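Local coordinates for uncharacterized ATP-binding protein MJ1010 (Methanocaldococcus jannaschii DSM 2661, PDB 3BJO), which is of unknown function but probably binds ATP, the part described being its C-terminal domain, at residues I10-E15 with S92-N97; K57-V62 with R85-P90. All blocks are in the same frame, centred on the assembly; numbering follows the deposited sequence.

Contact 1: residues I10-E15 with S92-N97; sequences ILLMDE and SFLVWN
Leu94 reaches across to three residues of 10-15, Leu11, Leu12 and Glu15, from the first turn of a helix capped by Ser92. There Ser92 sits at the N-cap: its OG accepts from Val95 N at 3.3 Å, nearly straight, and more weakly from Leu94 N. Serine suits this place because a short hydroxyl can fold back on backbone N-H groups that have no carbonyl before them in the helix. The branched end of Leu94 then spreads over the neighbouring helix: CD2 lies 3.8 Å from Leu11 CB and 3.7 Å from Leu12 CD2, the Leu12 and Leu94 side chains crossing at about a right angle. Farther along the helix, Glu15 brings its methylene chain, not its charge, to the backbone. With CG anti to the backbone N (chi1 171°) and a bend at chi2, its CG comes to 3.3 Å from Leu94 O, and the carboxylate swings over Val95, where Glu15 OE2 lies 3.7 Å from Val95 CG2. An alanine in place of Glu15 would probably leave Leu94 O and Val95 CG2 without the CG methylene and carboxylate that lie against them, opening a gap between the helices. Asn97 closes the row: its ND2 passes 3.5 Å from Leu12 CD2 and gives a hydrogen to a water, which in turn donates to Leu12 O, at 2.6 Å, and to Leu94 O. Asparagine suits the spot because its amide serves both helices, OD1 being bonded to Arg101 in its own helix. No direct hydrogen bond joins the segments; a small leucine cluster and one bridging water pack helix 3-24 against helix 93-102, their local axes 8.7 Å apart and crossing at -58°, a helix-helix packing within a domain assigned to the helix-turn-helix clan.

Contact 2: residues K57-V62 with R85-P90; sequences KYEIEV and RGTLKP. With FMT (formic acid), chain B.
Glu59 OE2 is gripped by two donors from the facing segment: Thr87 OG1 gives its hydrogen at 2.7 Å, on the anti side of the carboxylate, and Arg85 NE forms a salt bridge at 2.8 Å, with the carboxylate and guanidinium planes almost perpendicular. Glutamate has the reach for this because its chain runs extended, CG anti to the backbone N (chi1 -175°). Lys89 CE packs at 3.5 Å from Glu59 CD, while its NZ stays beyond salt-bridge range.

Beneath these side chains the backbones pair antiparallel. Ile60 and Leu88 form a hydrogen-bonded pair, Ile60 N to Leu88 O at 2.8 Å and Leu88 N to Ile60 O at 2.7 Å; Glu61 and Thr87 are the non-hydrogen-bonded pair beside it. Val62 N bonds to Gly86 O, and Gly86 has a positive phi, readily adopted by glycine, in a G1 bulge with Thr87 opposite Tyr82. Val62 CG1 meets Leu88 CG at 3.7 Å, the branched, apolar side chains suiting the face that packs on Leu81 and Tyr70.

At the other end Pro90 CD lies over one face of the Tyr58 ring, a CH-pi contact 4.0 Å from its centroid. A formate, probably from the crystallisation liquor, accepts from Glu61 N and Lys64. With cationic Arg85 and Lys89 beside it, Glu59 is likely to stay ionised.

Contact 2 is nested, along the chain, inside the loop closed by contact 1: helix 3-24 comes first, strands 60-61 and 87-90 follow, and helix 93-102 comes last. Their centres lie about 18 Å apart. Strand 87-90, central in a three-stranded antiparallel sheet between 60-61 and 79-82, runs almost directly into helix 93-102, so the chain passes from contact 2 straight to contact 1. The two also touch: Tyr58 packs against Trp96 edge-to-face and against Phe93, while Trp96 also lies on Pro90. This packing joins strand 87-90 and the loop leading into strand 60-61 to helix 93-102, and so to the pair formed by the chain's N- and C-terminal helices within one family domain.

Contact 1: residues I10-E15 with S92-N97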
# COMPACT_ATOMS: atom_id res chain seq x y z
N ILE A 10 -14.42 -2.75 13.30
CA ILE A 10 -13.93 -1.38 13.48
C ILE A 10 -12.58 -1.17 12.82
O ILE A 10 -12.39 -0.22 12.06
CB ILE A 10 -13.83 -1.00 14.97
CG1 ILE A 10 -15.22 -0.92 15.62
CG2 ILE A 10 -13.14 0.39 15.15
CD1 ILE A 10 -16.24 -0.20 14.76
N LEU A 11 -11.65 -2.07 13.10
CA LEU A 11 -10.27 -1.92 12.67
C LEU A 11 -10.22 -2.00 11.15
O LEU A 11 -9.48 -1.26 10.50
CB LEU A 11 -9.37 -2.97 13.34
CG LEU A 11 -9.24 -2.88 14.89
CD1 LEU A 11 -8.40 -4.01 15.50
CD2 LEU A 11 -8.76 -1.48 15.33
N LEU A 12 -11.00 -2.91 10.59
CA LEU A 12 -11.07 -3.15 9.15
C LEU A 12 -11.60 -1.94 8.37
O LEU A 12 -10.98 -1.52 7.36
CB LEU A 12 -11.91 -4.42 8.86
CG LEU A 12 -11.27 -5.82 9.17
CD1 LEU A 12 -12.29 -6.89 9.21
CD2 LEU A 12 -10.20 -6.16 8.13
N MSE A 13 -12.73 -1.41 8.82
CA MSE A 13 -13.37 -0.21 8.25
C MSE A 13 -12.49 1.03 8.37
O MSE A 13 -12.36 1.81 7.42
CB MSE A 13 -14.73 0.07 8.91
CG MSE A 13 -15.82 -0.97 8.67
SE MSE A 13 -16.00 -1.61 6.77
CE MSE A 13 -16.41 0.10 5.88
N ASP A 14 -11.91 1.23 9.54
CA ASP A 14 -10.98 2.32 9.74
C ASP A 14 -9.86 2.30 8.70
O ASP A 14 -9.48 3.34 8.21
CB ASP A 14 -10.37 2.22 11.15
CG ASP A 14 -9.37 3.33 11.45
OD1 ASP A 14 -9.81 4.52 11.54
OD2 ASP A 14 -8.16 3.00 11.65
N GLU A 15 -9.31 1.12 8.39
CA GLU A 15 -8.15 1.04 7.54
C GLU A 15 -8.61 1.29 6.12
O GLU A 15 -7.88 1.83 5.34
CB GLU A 15 -7.43 -0.31 7.61
CG GLU A 15 -6.29 -0.49 6.51
CD GLU A 15 -5.28 0.67 6.45
OE1 GLU A 15 -5.03 1.30 7.51
OE2 GLU A 15 -4.79 1.00 5.35
N SER A 92 -0.12 -4.85 7.26
CA SER A 92 -0.99 -5.65 8.16
C SER A 92 -2.08 -6.28 7.32
O SER A 92 -2.20 -5.93 6.14
CB SER A 92 -1.59 -4.80 9.28
OG SER A 92 -2.71 -4.09 8.82
N PHE A 93 -2.84 -7.21 7.89
CA PHE A 93 -3.93 -7.84 7.14
C PHE A 93 -5.08 -6.83 6.95
O PHE A 93 -5.94 -7.03 6.05
CB PHE A 93 -4.48 -9.12 7.80
CG PHE A 93 -3.44 -10.20 8.04
CD1 PHE A 93 -2.96 -11.00 6.99
CD2 PHE A 93 -2.96 -10.43 9.35
CE1 PHE A 93 -2.01 -12.02 7.22
CE2 PHE A 93 -1.99 -11.48 9.59
CZ PHE A 93 -1.53 -12.26 8.52
N LEU A 94 -5.13 -5.80 7.80
CA LEU A 94 -6.13 -4.71 7.63
C LEU A 94 -5.82 -3.96 6.35
O LEU A 94 -6.73 -3.60 5.60
CB LEU A 94 -6.09 -3.69 8.80
CG LEU A 94 -6.24 -4.19 10.26
CD1 LEU A 94 -6.02 -3.04 11.30
CD2 LEU A 94 -7.65 -4.79 10.47
N VAL A 95 -4.52 -3.70 6.11
CA VAL A 95 -4.08 -3.05 4.88
C VAL A 95 -4.46 -3.96 3.71
O VAL A 95 -5.04 -3.48 2.75
CB VAL A 95 -2.56 -2.67 4.88
CG1 VAL A 95 -2.19 -2.10 3.52
CG2 VAL A 95 -2.21 -1.62 6.04
N TRP A 96 -4.12 -5.26 3.78
CA TRP A 96 -4.50 -6.19 2.70
C TRP A 96 -5.98 -6.17 2.37
O TRP A 96 -6.39 -6.04 1.20
CB TRP A 96 -4.06 -7.63 3.03
CG TRP A 96 -4.02 -8.55 1.84
CD1 TRP A 96 -3.57 -8.26 0.57
CD2 TRP A 96 -4.43 -9.92 1.81
NE1 TRP A 96 -3.69 -9.37 -0.25
CE2 TRP A 96 -4.22 -10.40 0.48
CE3 TRP A 96 -4.97 -10.79 2.78
CZ2 TRP A 96 -4.50 -11.73 0.09
CZ3 TRP A 96 -5.28 -12.10 2.39
CH2 TRP A 96 -5.05 -12.55 1.05
N ASN A 97 -6.81 -6.34 3.41
CA ASN A 97 -8.23 -6.32 3.22
C ASN A 97 -8.66 -5.01 2.55
O ASN A 97 -9.49 -5.01 1.65
CB ASN A 97 -8.96 -6.47 4.56
CG ASN A 97 -10.47 -6.44 4.38
OD1 ASN A 97 -11.05 -7.36 3.78
ND2 ASN A 97 -11.10 -5.33 4.82
O HOH W 1 -9.55 -3.25 6.05

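Contact 2: residues K57-V62 with R85-P90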
# COMPACT_ATOMS: atom_id res chain seq x y z
N LYS A 57 -2.83 -11.83 -4.12
CA LYS A 57 -1.65 -12.46 -3.53
C LYS A 57 -1.06 -11.60 -2.44
O LYS A 57 -0.86 -10.41 -2.65
CB LYS A 57 -0.60 -12.71 -4.60
CG LYS A 57 0.29 -13.88 -4.28
CD LYS A 57 1.46 -13.91 -5.25
CE LYS A 57 2.31 -15.16 -5.07
NZ LYS A 57 2.56 -15.53 -3.64
N TYR A 58 -0.78 -12.20 -1.28
CA TYR A 58 -0.38 -11.42 -0.11
C TYR A 58 1.03 -10.89 -0.29
O TYR A 58 1.34 -9.79 0.13
CB TYR A 58 -0.50 -12.23 1.19
CG TYR A 58 -0.28 -11.46 2.48
CD1 TYR A 58 -1.21 -10.55 2.92
CD2 TYR A 58 0.83 -11.70 3.29
CE1 TYR A 58 -1.04 -9.83 4.15
CE2 TYR A 58 1.02 -11.00 4.52
CZ TYR A 58 0.08 -10.06 4.93
OH TYR A 58 0.24 -9.36 6.12
N GLU A 59 1.88 -11.67 -0.96
CA GLU A 59 3.29 -11.37 -1.04
C GLU A 59 3.72 -11.16 -2.48
O GLU A 59 3.57 -12.06 -3.31
CB GLU A 59 4.11 -12.50 -0.40
CG GLU A 59 5.62 -12.21 -0.34
CD GLU A 59 6.43 -13.33 0.34
OE1 GLU A 59 5.96 -14.50 0.40
OE2 GLU A 59 7.57 -13.03 0.80
N ILE A 60 4.27 -9.98 -2.76
CA ILE A 60 4.58 -9.58 -4.15
C ILE A 60 6.08 -9.32 -4.41
O ILE A 60 6.74 -8.64 -3.65
CB ILE A 60 3.75 -8.35 -4.58
CG1 ILE A 60 2.23 -8.70 -4.63
CG2 ILE A 60 4.20 -7.77 -5.99
CD1 ILE A 60 1.84 -9.81 -5.65
N GLU A 61 6.58 -9.83 -5.51
CA GLU A 61 7.99 -9.59 -5.91
C GLU A 61 8.31 -8.14 -6.24
O GLU A 61 7.58 -7.50 -7.03
CB GLU A 61 8.33 -10.48 -7.08
CG GLU A 61 8.48 -11.97 -6.66
CD GLU A 61 8.45 -12.91 -7.82
OE1 GLU A 61 8.30 -12.45 -8.95
OE2 GLU A 61 8.59 -14.12 -7.60
N VAL A 62 9.39 -7.61 -5.65
CA VAL A 62 9.73 -6.20 -5.89
C VAL A 62 10.02 -5.93 -7.38
O VAL A 62 9.91 -4.80 -7.84
CB VAL A 62 10.94 -5.72 -5.06
CG1 VAL A 62 10.65 -5.79 -3.59
CG2 VAL A 62 12.23 -6.51 -5.40
N ARG A 85 14.42 -11.52 0.60
CA ARG A 85 13.42 -12.26 -0.21
C ARG A 85 13.15 -11.63 -1.60
O ARG A 85 12.79 -12.33 -2.55
CB ARG A 85 12.09 -12.42 0.56
CG ARG A 85 12.15 -13.43 1.71
CD ARG A 85 10.81 -14.20 1.88
NE ARG A 85 9.76 -13.45 2.56
CZ ARG A 85 9.59 -13.40 3.88
NH1 ARG A 85 10.41 -14.07 4.68
NH2 ARG A 85 8.60 -12.68 4.41
N GLY A 86 13.34 -10.31 -1.69
CA GLY A 86 12.94 -9.52 -2.86
C GLY A 86 11.43 -9.48 -3.00
O GLY A 86 10.88 -9.64 -4.10
N THR A 87 10.75 -9.29 -1.87
CA THR A 87 9.28 -9.26 -1.88
C THR A 87 8.75 -8.13 -0.98
O THR A 87 9.49 -7.55 -0.16
CB THR A 87 8.67 -10.63 -1.46
OG1 THR A 87 9.03 -10.90 -0.10
CG2 THR A 87 9.17 -11.82 -2.34
N LEU A 88 7.46 -7.84 -1.14
CA LEU A 88 6.79 -6.84 -0.37
C LEU A 88 5.50 -7.50 0.13
O LEU A 88 4.97 -8.45 -0.53
CB LEU A 88 6.44 -5.66 -1.30
CG LEU A 88 7.58 -4.78 -1.81
CD1 LEU A 88 7.26 -4.33 -3.28
CD2 LEU A 88 7.71 -3.57 -0.86
N LYS A 89 5.00 -7.03 1.28
CA LYS A 89 3.69 -7.50 1.78
C LYS A 89 2.98 -6.27 2.33
O LYS A 89 3.64 -5.32 2.70
CB LYS A 89 3.84 -8.53 2.92
CG LYS A 89 4.46 -9.91 2.54
CD LYS A 89 4.60 -10.85 3.80
CE LYS A 89 5.25 -12.20 3.45
NZ LYS A 89 5.46 -13.07 4.69
N PRO A 90 1.63 -6.31 2.44
CA PRO A 90 0.94 -5.22 3.16
C PRO A 90 1.42 -5.14 4.61
O PRO A 90 1.86 -6.15 5.16
CB PRO A 90 -0.55 -5.63 3.10
CG PRO A 90 -0.64 -6.57 1.92
CD PRO A 90 0.69 -7.32 1.92
C FMT B . 4.85 -12.78 -6.83
O1 FMT B . 4.93 -11.58 -7.09
O2 FMT B . 5.16 -13.27 -5.75